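Local coordinates for conserved protein (Geobacillus kaustophilus, PDB 2PCS) that is of unknown function but belongs to the CoxG family of the Bet v 1-like clan and probably binds a small ligand, at residues K21-I32 with F138-S149; P72-V80 with N90-T98. All coordinates share one frame; numbering follows the deposited sequence.

In the fold
Contact 1 packs the short helix 25-31 and the end of helix 15-22 against the last turns of the long helix 124-148; contact 2 joins strands 75-84 and 87-99 in the middle of the antiparallel sheet. Both strands of contact 2 lie in the chain between the two segments of contact 1, and the centres of the contacts are about 15 Å apart. They meet through L22, whose CD2 is 3.8 Å from Y76 OH while its CD1 packs on CD2 of L97. Both contacts place a ring near bound, unidentified ligand: nearest atoms about 4 Å for F138 and about 3 Å for Y76, consistent with a pocket between helices and sheet.

Contact 1 (K21-I32 with F138-S149); sequences KLMDPSILSKCI and FFKKIQKEIAKS
F138 sets its ring against the short helix 25-31, with CD1 3.7 Å from CB of C31. CG stands anti to the backbone N (chi1 174°), which turns the ring toward L28 and L22 and beside I142. The ring is met at its rim: CD2 of L28 lies in the ring plane, 3.8 Å from CZ, and CD2 of L22 reaches CE2. Its backbone joins in as well, since CA of F138 makes a C-H...O contact with O of C31.

One turn on, K141 lays CB against SG of C31, and the bend at chi2 brings CD to 3.6 Å from O of C31. I142 has a double role. CG1 covers a face of the F138 ring within its own helix, whereas CD1 reaches SG of C31 at 3.7 Å and packs more loosely on CG2 of I27. C31 is thus a knob in the hole formed by F138, K141, I142 and E145, the two helix axes passing 9.4 Å apart at 133°. In the helix-grip fold of Bet v 1-like proteins, a long C-terminal helix lies across the sheet in this way, with short helices closing one end; here L22 and F139 both pack on L107 of strand 104-116.

E145 offers CB to CG2 of I27, while its carboxylate turns to K148 in a salt bridge whose hydrogen bonds are weak. K21, on the preceding helix, runs over the outer turns: CG touches CG1 of I146 at 3.7 Å, and the chain, bent at chi2 (-51°) and then extended, brings CE past O of E145. At the far end NZ of K21 donates a hydrogen bond to OG of S149, 3.2 Å away.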
loop_
_atom_site.group_PDB
_atom_site.type_symbol
_atom_site.label_atom_id
_atom_site.label_comp_id
_atom_site.label_asym_id
_atom_site.label_seq_id
_atom_site.Cartn_x
_atom_site.Cartn_y
_atom_site.Cartn_z
ATOM N N LYS A 21 10.280 0.401 8.664
ATOM C CA LYS A 21 10.243 0.607 7.197
ATOM C C LYS A 21 8.910 1.166 6.754
ATOM O O LYS A 21 8.843 2.104 5.946
ATOM C CB LYS A 21 10.562 -0.661 6.398
ATOM C CG LYS A 21 12.032 -1.081 6.455
ATOM C CD LYS A 21 13.014 0.035 6.108
ATOM C CE LYS A 21 14.440 -0.250 6.677
ATOM N NZ LYS A 21 15.471 0.811 6.297
ATOM N N LEU A 22 7.844 0.605 7.314
ATOM C CA LEU A 22 6.517 0.996 6.940
ATOM C C LEU A 22 6.187 2.453 7.334
ATOM O O LEU A 22 5.275 3.070 6.772
ATOM C CB LEU A 22 5.524 0.013 7.551
ATOM C CG LEU A 22 5.476 -1.411 7.005
ATOM C CD1 LEU A 22 4.583 -2.235 7.872
ATOM C CD2 LEU A 22 4.998 -1.453 5.524
ATOM N N MET A 23 6.899 2.993 8.320
ATOM C CA MET A 23 6.626 4.346 8.802
ATOM C C MET A 23 7.624 5.381 8.270
ATOM O O MET A 23 7.515 6.566 8.575
ATOM C CB MET A 23 6.583 4.384 10.336
ATOM C CG MET A 23 5.451 3.617 10.934
ATOM S SD MET A 23 3.810 4.248 10.542
ATOM C CE MET A 23 3.783 5.339 11.934
ATOM N N ASP A 24 8.553 4.944 7.432
ATOM C CA ASP A 24 9.589 5.822 6.877
ATOM C C ASP A 24 9.205 6.360 5.499
ATOM O O ASP A 24 9.334 5.625 4.519
ATOM C CB ASP A 24 10.858 5.002 6.723
ATOM C CG ASP A 24 12.102 5.849 6.578
ATOM O OD1 ASP A 24 12.034 7.029 6.141
ATOM O OD2 ASP A 24 13.177 5.303 6.899
ATOM N N PRO A 25 8.747 7.624 5.398
ATOM C CA PRO A 25 8.269 8.096 4.088
ATOM C C PRO A 25 9.256 8.063 2.914
ATOM O O PRO A 25 8.824 7.920 1.784
ATOM C CB PRO A 25 7.747 9.516 4.354
ATOM C CG PRO A 25 8.220 9.896 5.662
ATOM C CD PRO A 25 8.603 8.654 6.437
ATOM N N SER A 26 10.557 8.163 3.162
ATOM C CA SER A 26 11.536 7.968 2.071
ATOM C C SER A 26 11.575 6.540 1.534
ATOM O O SER A 26 11.771 6.323 0.348
ATOM C CB SER A 26 12.956 8.422 2.464
ATOM O OG SER A 26 13.128 8.438 3.877
ATOM N N ILE A 27 11.389 5.576 2.412
ATOM C CA ILE A 27 11.364 4.190 2.030
ATOM C C ILE A 27 10.045 3.842 1.273
ATOM O O ILE A 27 10.056 3.041 0.313
ATOM C CB ILE A 27 11.552 3.291 3.315
ATOM C CG1 ILE A 27 12.867 3.642 4.030
ATOM C CG2 ILE A 27 11.381 1.759 3.020
ATOM C CD1 ILE A 27 14.112 3.056 3.377
ATOM N N LEU A 28 8.928 4.422 1.720
ATOM C CA LEU A 28 7.652 4.188 1.090
ATOM C C LEU A 28 7.661 4.740 -0.341
ATOM O O LEU A 28 7.313 4.025 -1.292
ATOM C CB LEU A 28 6.514 4.814 1.901
ATOM C CG LEU A 28 6.248 4.291 3.319
ATOM C CD1 LEU A 28 5.485 5.327 4.203
ATOM C CD2 LEU A 28 5.520 2.978 3.299
ATOM N N SER A 29 8.066 6.000 -0.501
ATOM C CA SER A 29 8.216 6.594 -1.834
ATOM C C SER A 29 8.897 5.688 -2.843
ATOM O O SER A 29 8.463 5.597 -3.988
ATOM C CB SER A 29 8.998 7.894 -1.786
ATOM O OG SER A 29 8.684 8.616 -2.970
ATOM N N LYS A 30 9.948 5.019 -2.371
ATOM C CA LYS A 30 10.729 4.079 -3.110
ATOM C C LYS A 30 10.003 2.782 -3.349
ATOM O O LYS A 30 10.171 2.184 -4.397
ATOM C CB LYS A 30 12.029 3.809 -2.348
ATOM C CG LYS A 30 13.204 4.691 -2.775
ATOM C CD LYS A 30 14.253 4.980 -1.642
ATOM C CE LYS A 30 15.482 5.720 -2.271
ATOM N NZ LYS A 30 16.437 6.371 -1.285
ATOM N N CYS A 31 9.199 2.324 -2.393
ATOM C CA CYS A 31 8.481 1.020 -2.556
ATOM C C CYS A 31 7.092 1.074 -3.218
ATOM O O CYS A 31 6.549 0.035 -3.589
ATOM C CB CYS A 31 8.409 0.264 -1.227
ATOM S SG CYS A 31 10.023 0.046 -0.415
ATOM N N ILE A 32 6.493 2.258 -3.337
ATOM C CA ILE A 32 5.164 2.391 -3.988
ATOM C C ILE A 32 5.446 2.504 -5.448
ATOM O O ILE A 32 6.234 3.340 -5.860
ATOM C CB ILE A 32 4.415 3.674 -3.564
ATOM C CG1 ILE A 32 3.957 3.578 -2.109
ATOM C CG2 ILE A 32 3.234 3.978 -4.480
ATOM C CD1 ILE A 32 3.624 4.948 -1.507
ATOM N N PHE A 138 4.847 -3.827 -3.696
ATOM C CA PHE A 138 5.192 -3.030 -2.503
ATOM C C PHE A 138 5.821 -3.919 -1.415
ATOM O O PHE A 138 6.847 -3.591 -0.832
ATOM C CB PHE A 138 3.943 -2.344 -1.973
ATOM C CG PHE A 138 4.158 -1.629 -0.668
ATOM C CD1 PHE A 138 4.765 -0.359 -0.626
ATOM C CD2 PHE A 138 3.765 -2.219 0.522
ATOM C CE1 PHE A 138 4.956 0.297 0.577
ATOM C CE2 PHE A 138 3.952 -1.540 1.732
ATOM C CZ PHE A 138 4.505 -0.290 1.765
ATOM N N PHE A 139 5.188 -5.037 -1.125
ATOM C CA PHE A 139 5.720 -5.893 -0.066
ATOM C C PHE A 139 7.083 -6.496 -0.465
ATOM O O PHE A 139 7.942 -6.729 0.394
ATOM C CB PHE A 139 4.689 -6.932 0.366
ATOM C CG PHE A 139 3.610 -6.360 1.222
ATOM C CD1 PHE A 139 2.290 -6.687 1.010
ATOM C CD2 PHE A 139 3.919 -5.472 2.228
ATOM C CE1 PHE A 139 1.273 -6.129 1.795
ATOM C CE2 PHE A 139 2.914 -4.896 3.020
ATOM C CZ PHE A 139 1.582 -5.228 2.786
ATOM N N LYS A 140 7.287 -6.652 -1.788
ATOM C CA LYS A 140 8.545 -7.135 -2.359
ATOM C C LYS A 140 9.638 -6.129 -2.107
ATOM O O LYS A 140 10.737 -6.500 -1.719
ATOM C CB LYS A 140 8.401 -7.380 -3.870
ATOM C CG LYS A 140 9.698 -7.801 -4.567
ATOM C CD LYS A 140 9.695 -7.580 -6.082
ATOM C CE LYS A 140 11.132 -7.827 -6.669
ATOM N NZ LYS A 140 11.140 -7.835 -8.203
ATOM N N LYS A 141 9.369 -4.846 -2.328
ATOM C CA LYS A 141 10.454 -3.873 -2.168
ATOM C C LYS A 141 10.713 -3.585 -0.703
ATOM O O LYS A 141 11.847 -3.264 -0.318
ATOM C CB LYS A 141 10.207 -2.588 -2.964
ATOM C CG LYS A 141 10.283 -2.737 -4.501
ATOM C CD LYS A 141 9.242 -1.845 -5.166
ATOM C CE LYS A 141 9.650 -1.212 -6.510
ATOM N NZ LYS A 141 8.642 -0.111 -6.900
ATOM N N ILE A 142 9.666 -3.689 0.119
ATOM C CA ILE A 142 9.809 -3.519 1.561
ATOM C C ILE A 142 10.692 -4.640 2.079
ATOM O O ILE A 142 11.547 -4.408 2.918
ATOM C CB ILE A 142 8.447 -3.570 2.327
ATOM C CG1 ILE A 142 7.642 -2.301 2.141
ATOM C CG2 ILE A 142 8.663 -3.739 3.816
ATOM C CD1 ILE A 142 8.324 -1.111 2.623
ATOM N N GLN A 143 10.469 -5.851 1.596
ATOM C CA GLN A 143 11.259 -6.985 2.043
ATOM C C GLN A 143 12.742 -6.746 1.715
ATOM O O GLN A 143 13.625 -7.048 2.545
ATOM C CB GLN A 143 10.721 -8.322 1.507
ATOM C CG GLN A 143 11.445 -9.599 2.014
ATOM C CD GLN A 143 11.650 -9.697 3.554
ATOM O OE1 GLN A 143 10.930 -10.430 4.231
ATOM N NE2 GLN A 143 12.655 -8.976 4.091
ATOM N N LYS A 144 13.001 -6.120 0.570
ATOM C CA LYS A 144 14.343 -5.789 0.183
ATOM C C LYS A 144 14.949 -4.742 1.092
ATOM O O LYS A 144 16.101 -4.870 1.490
ATOM C CB LYS A 144 14.406 -5.311 -1.270
ATOM C CG LYS A 144 15.552 -4.319 -1.489
ATOM C CD LYS A 144 15.622 -3.767 -2.900
ATOM C CE LYS A 144 17.036 -3.248 -3.234
ATOM N NZ LYS A 144 17.123 -2.946 -4.708
ATOM N N GLU A 145 14.212 -3.691 1.414
ATOM C CA GLU A 145 14.819 -2.609 2.195
ATOM C C GLU A 145 15.039 -3.025 3.629
ATOM O O GLU A 145 15.976 -2.557 4.265
ATOM C CB GLU A 145 14.000 -1.317 2.123
ATOM C CG GLU A 145 13.955 -0.690 0.724
ATOM C CD GLU A 145 15.268 -0.041 0.282
ATOM O OE1 GLU A 145 16.166 0.221 1.115
ATOM O OE2 GLU A 145 15.394 0.241 -0.925
ATOM N N ILE A 146 14.167 -3.906 4.128
ATOM C CA ILE A 146 14.360 -4.577 5.418
ATOM C C ILE A 146 15.662 -5.368 5.363
ATOM O O ILE A 146 16.524 -5.168 6.206
ATOM C CB ILE A 146 13.199 -5.534 5.769
ATOM C CG1 ILE A 146 11.931 -4.763 6.151
ATOM C CG2 ILE A 146 13.595 -6.474 6.911
ATOM C CD1 ILE A 146 10.675 -5.634 6.182
ATOM N N ALA A 147 15.802 -6.228 4.346
ATOM C CA ALA A 147 16.950 -7.158 4.209
ATOM C C ALA A 147 18.305 -6.469 4.400
ATOM O O ALA A 147 19.119 -6.949 5.204
ATOM C CB ALA A 147 16.895 -7.894 2.881
ATOM N N LYS A 148 18.524 -5.366 3.664
ATOM C CA LYS A 148 19.620 -4.416 3.878
ATOM C C LYS A 148 19.909 -4.109 5.355
ATOM O O LYS A 148 21.035 -4.254 5.833
ATOM C CB LYS A 148 19.274 -3.075 3.234
ATOM C CG LYS A 148 19.700 -2.905 1.815
ATOM C CD LYS A 148 19.278 -1.514 1.323
ATOM C CE LYS A 148 19.290 -1.447 -0.220
ATOM N NZ LYS A 148 18.417 -0.352 -0.789
ATOM N N SER A 149 18.897 -3.632 6.070
ATOM C CA SER A 149 19.094 -3.149 7.430
ATOM C C SER A 149 19.318 -4.273 8.480
ATOM O O SER A 149 19.517 -5.467 8.146
ATOM C CB SER A 149 17.944 -2.198 7.806
ATOM O OG SER A 149 17.934 -1.046 6.964
#

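Contact 2 (P72-V80 with N90-T98); sequences PPYHYKLLV and NAEGVIDLT
OD1 of D96 takes a short hydrogen bond from ND1 of H75, 2.6 Å long and 159° at the hydrogen. The oxygen lies in the imidazole plane, but the histidine approaches it from above the carboxylate, 38° out of that plane. On the other side of the ring NE2 bonds to D69 of strand 59-71, so two carboxylates would fix the ring's rotation and probably favour a protonated imidazole. CE1 also touches CG1 of V94 at 3.4 Å. On this same face K77 runs beside V94, and L79 beside E92.

Y76 and I95 form the main apolar contact on the opposite face. With chi1 at 60°, the tyrosine ring leans over its neighbour: CB of I95 sits over one ring face, 4.0 Å from the centroid, in a CH-pi contact. CG2 of I95 approaches CE1 of the ring, and CD1 approaches CE2. Further along, L78 faces G93, and V80 meets A91 with their CB atoms 4.2 Å apart.

Paired backbone bonds join Y76 to I95, L78 to G93 and V80 to A91; beyond them, N of L97 donates a hydrogen bond to O of Y74, 2.7 Å, where Y74 and H75 make a classic beta bulge opposite K71. The two strands form a beta hairpin in the middle of the antiparallel sheet, which in Bet v 1-like folds wraps around the long helix.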
loop_
_atom_site.group_PDB
_atom_site.type_symbol
_atom_site.label_atom_id
_atom_site.label_comp_id
_atom_site.label_asym_id
_atom_site.label_seq_id
_atom_site.Cartn_x
_atom_site.Cartn_y
_atom_site.Cartn_z
ATOM N N PRO A 72 2.058 1.867 17.656
ATOM C CA PRO A 72 3.352 1.451 17.199
ATOM C C PRO A 72 3.684 0.273 18.170
ATOM O O PRO A 72 3.084 0.162 19.279
ATOM C CB PRO A 72 4.284 2.605 17.587
ATOM C CG PRO A 72 3.354 3.788 17.794
ATOM C CD PRO A 72 2.056 3.228 18.228
ATOM N N PRO A 73 4.528 -0.673 17.738
ATOM C CA PRO A 73 4.943 -0.839 16.375
ATOM C C PRO A 73 4.058 -1.928 15.651
ATOM O O PRO A 73 4.575 -2.689 14.841
ATOM C CB PRO A 73 6.361 -1.347 16.593
ATOM C CG PRO A 73 6.127 -2.421 17.724
ATOM C CD PRO A 73 5.135 -1.706 18.624
ATOM N N TYR A 74 2.746 -1.983 15.883
ATOM C CA TYR A 74 1.991 -3.135 15.392
ATOM C C TYR A 74 0.684 -2.919 14.609
ATOM O O TYR A 74 0.151 -3.856 14.051
ATOM C CB TYR A 74 1.668 -4.093 16.576
ATOM C CG TYR A 74 0.710 -3.465 17.556
ATOM C CD1 TYR A 74 1.184 -2.649 18.607
ATOM C CD2 TYR A 74 -0.655 -3.664 17.437
ATOM C CE1 TYR A 74 0.304 -2.058 19.507
ATOM C CE2 TYR A 74 -1.549 -3.063 18.329
ATOM C CZ TYR A 74 -1.058 -2.258 19.361
ATOM O OH TYR A 74 -1.948 -1.638 20.229
ATOM N N HIS A 75 0.107 -1.744 14.592
ATOM C CA HIS A 75 -1.146 -1.578 13.895
ATOM C C HIS A 75 -1.296 -0.172 13.307
ATOM O O HIS A 75 -0.969 0.798 13.958
ATOM C CB HIS A 75 -2.274 -1.853 14.847
ATOM C CG HIS A 75 -3.601 -1.341 14.371
ATOM N ND1 HIS A 75 -4.535 -2.145 13.760
ATOM C CD2 HIS A 75 -4.141 -0.098 14.416
ATOM C CE1 HIS A 75 -5.606 -1.427 13.465
ATOM N NE2 HIS A 75 -5.398 -0.184 13.875
ATOM N N TYR A 76 -1.808 -0.041 12.082
ATOM C CA TYR A 76 -2.327 1.272 11.621
ATOM C C TYR A 76 -3.443 1.161 10.596
ATOM O O TYR A 76 -3.779 0.060 10.128
ATOM C CB TYR A 76 -1.221 2.181 11.144
ATOM C CG TYR A 76 -0.442 1.608 9.995
ATOM C CD1 TYR A 76 0.540 0.602 10.207
ATOM C CD2 TYR A 76 -0.686 2.035 8.688
ATOM C CE1 TYR A 76 1.274 0.058 9.124
ATOM C CE2 TYR A 76 0.032 1.520 7.604
ATOM C CZ TYR A 76 0.996 0.526 7.818
ATOM O OH TYR A 76 1.696 0.039 6.735
ATOM N N LYS A 77 -4.075 2.303 10.291
ATOM C CA LYS A 77 -5.063 2.385 9.238
ATOM C C LYS A 77 -4.600 3.368 8.182
ATOM O O LYS A 77 -3.853 4.272 8.480
ATOM C CB LYS A 77 -6.427 2.761 9.795
ATOM C CG LYS A 77 -6.941 1.724 10.756
ATOM C CD LYS A 77 -8.393 2.035 11.167
ATOM C CE LYS A 77 -9.130 0.850 11.823
ATOM N NZ LYS A 77 -10.170 1.410 12.787
ATOM N N LEU A 78 -5.014 3.148 6.931
ATOM C CA LEU A 78 -4.682 4.045 5.820
ATOM C C LEU A 78 -5.934 4.563 5.168
ATOM O O LEU A 78 -6.852 3.786 4.931
ATOM C CB LEU A 78 -3.851 3.339 4.740
ATOM C CG LEU A 78 -2.372 3.082 4.955
ATOM C CD1 LEU A 78 -1.885 2.618 3.575
ATOM C CD2 LEU A 78 -1.477 4.285 5.488
ATOM N N LEU A 79 -5.975 5.859 4.873
ATOM C CA LEU A 79 -7.061 6.413 4.041
ATOM C C LEU A 79 -6.405 6.936 2.801
ATOM O O LEU A 79 -5.437 7.699 2.902
ATOM C CB LEU A 79 -7.800 7.540 4.751
ATOM C CG LEU A 79 -8.260 7.292 6.206
ATOM C CD1 LEU A 79 -8.838 8.597 6.812
ATOM C CD2 LEU A 79 -9.333 6.159 6.241
ATOM N N VAL A 80 -6.872 6.459 1.646
ATOM C CA VAL A 80 -6.332 6.875 0.358
ATOM C C VAL A 80 -7.407 7.506 -0.580
ATOM O O VAL A 80 -8.455 6.889 -0.826
ATOM C CB VAL A 80 -5.617 5.754 -0.410
ATOM C CG1 VAL A 80 -5.118 6.305 -1.774
ATOM C CG2 VAL A 80 -4.435 5.153 0.373
ATOM N N ASN A 90 -11.214 5.837 -3.962
ATOM C CA ASN A 90 -11.275 6.085 -2.536
ATOM C C ASN A 90 -11.129 4.761 -1.746
ATOM O O ASN A 90 -11.916 3.836 -1.913
ATOM C CB ASN A 90 -12.601 6.781 -2.200
ATOM C CG ASN A 90 -12.769 8.063 -2.968
ATOM O OD1 ASN A 90 -11.799 8.863 -3.097
ATOM N ND2 ASN A 90 -13.970 8.254 -3.554
ATOM N N ALA A 91 -10.123 4.694 -0.889
ATOM C CA ALA A 91 -9.805 3.466 -0.195
ATOM C C ALA A 91 -9.496 3.628 1.319
ATOM O O ALA A 91 -8.929 4.606 1.749
ATOM C CB ALA A 91 -8.630 2.803 -0.910
ATOM N N GLU A 92 -9.853 2.634 2.107
ATOM C CA GLU A 92 -9.307 2.501 3.462
ATOM C C GLU A 92 -8.719 1.097 3.648
ATOM O O GLU A 92 -9.204 0.113 3.042
ATOM C CB GLU A 92 -10.348 2.870 4.572
ATOM C CG GLU A 92 -11.757 2.390 4.272
ATOM C CD GLU A 92 -12.824 2.708 5.365
ATOM O OE1 GLU A 92 -13.740 1.832 5.528
ATOM O OE2 GLU A 92 -12.780 3.823 6.019
ATOM N N GLY A 93 -7.661 1.012 4.444
ATOM C CA GLY A 93 -7.112 -0.272 4.811
ATOM C C GLY A 93 -6.726 -0.288 6.254
ATOM O O GLY A 93 -6.574 0.775 6.871
ATOM N N VAL A 94 -6.557 -1.498 6.783
ATOM C CA VAL A 94 -6.069 -1.743 8.129
ATOM C C VAL A 94 -4.888 -2.703 8.041
ATOM O O VAL A 94 -4.935 -3.730 7.345
ATOM C CB VAL A 94 -7.151 -2.398 9.002
ATOM C CG1 VAL A 94 -6.689 -2.488 10.436
ATOM C CG2 VAL A 94 -8.529 -1.643 8.914
ATOM N N ILE A 95 -3.808 -2.363 8.738
ATOM C CA ILE A 95 -2.649 -3.207 8.797
ATOM C C ILE A 95 -2.327 -3.624 10.266
ATOM O O ILE A 95 -2.256 -2.780 11.170
ATOM C CB ILE A 95 -1.439 -2.487 8.207
ATOM C CG1 ILE A 95 -1.589 -2.257 6.688
ATOM C CG2 ILE A 95 -0.171 -3.222 8.460
ATOM C CD1 ILE A 95 -2.348 -1.043 6.372
ATOM N N ASP A 96 -2.061 -4.917 10.460
ATOM C CA ASP A 96 -1.670 -5.450 11.760
ATOM C C ASP A 96 -0.382 -6.248 11.599
ATOM O O ASP A 96 -0.224 -7.019 10.623
ATOM C CB ASP A 96 -2.792 -6.305 12.326
ATOM C CG ASP A 96 -4.000 -5.463 12.760
ATOM O OD1 ASP A 96 -3.860 -4.661 13.703
ATOM O OD2 ASP A 96 -5.113 -5.593 12.168
ATOM N N LEU A 97 0.569 -5.998 12.501
ATOM C CA LEU A 97 1.777 -6.794 12.531
ATOM C C LEU A 97 1.685 -7.807 13.706
ATOM O O LEU A 97 1.277 -7.443 14.850
ATOM C CB LEU A 97 3.024 -5.913 12.603
ATOM C CG LEU A 97 3.311 -4.890 11.496
ATOM C CD1 LEU A 97 4.626 -4.165 11.742
ATOM C CD2 LEU A 97 3.400 -5.610 10.187
ATOM N N THR A 98 2.002 -9.060 13.390
ATOM C CA THR A 98 1.980 -10.156 14.356
ATOM C C THR A 98 3.278 -10.920 14.356
ATOM O O THR A 98 3.675 -11.435 13.325
ATOM C CB THR A 98 0.874 -11.112 14.033
ATOM O OG1 THR A 98 -0.347 -10.437 14.287
ATOM C CG2 THR A 98 0.893 -12.289 14.922
#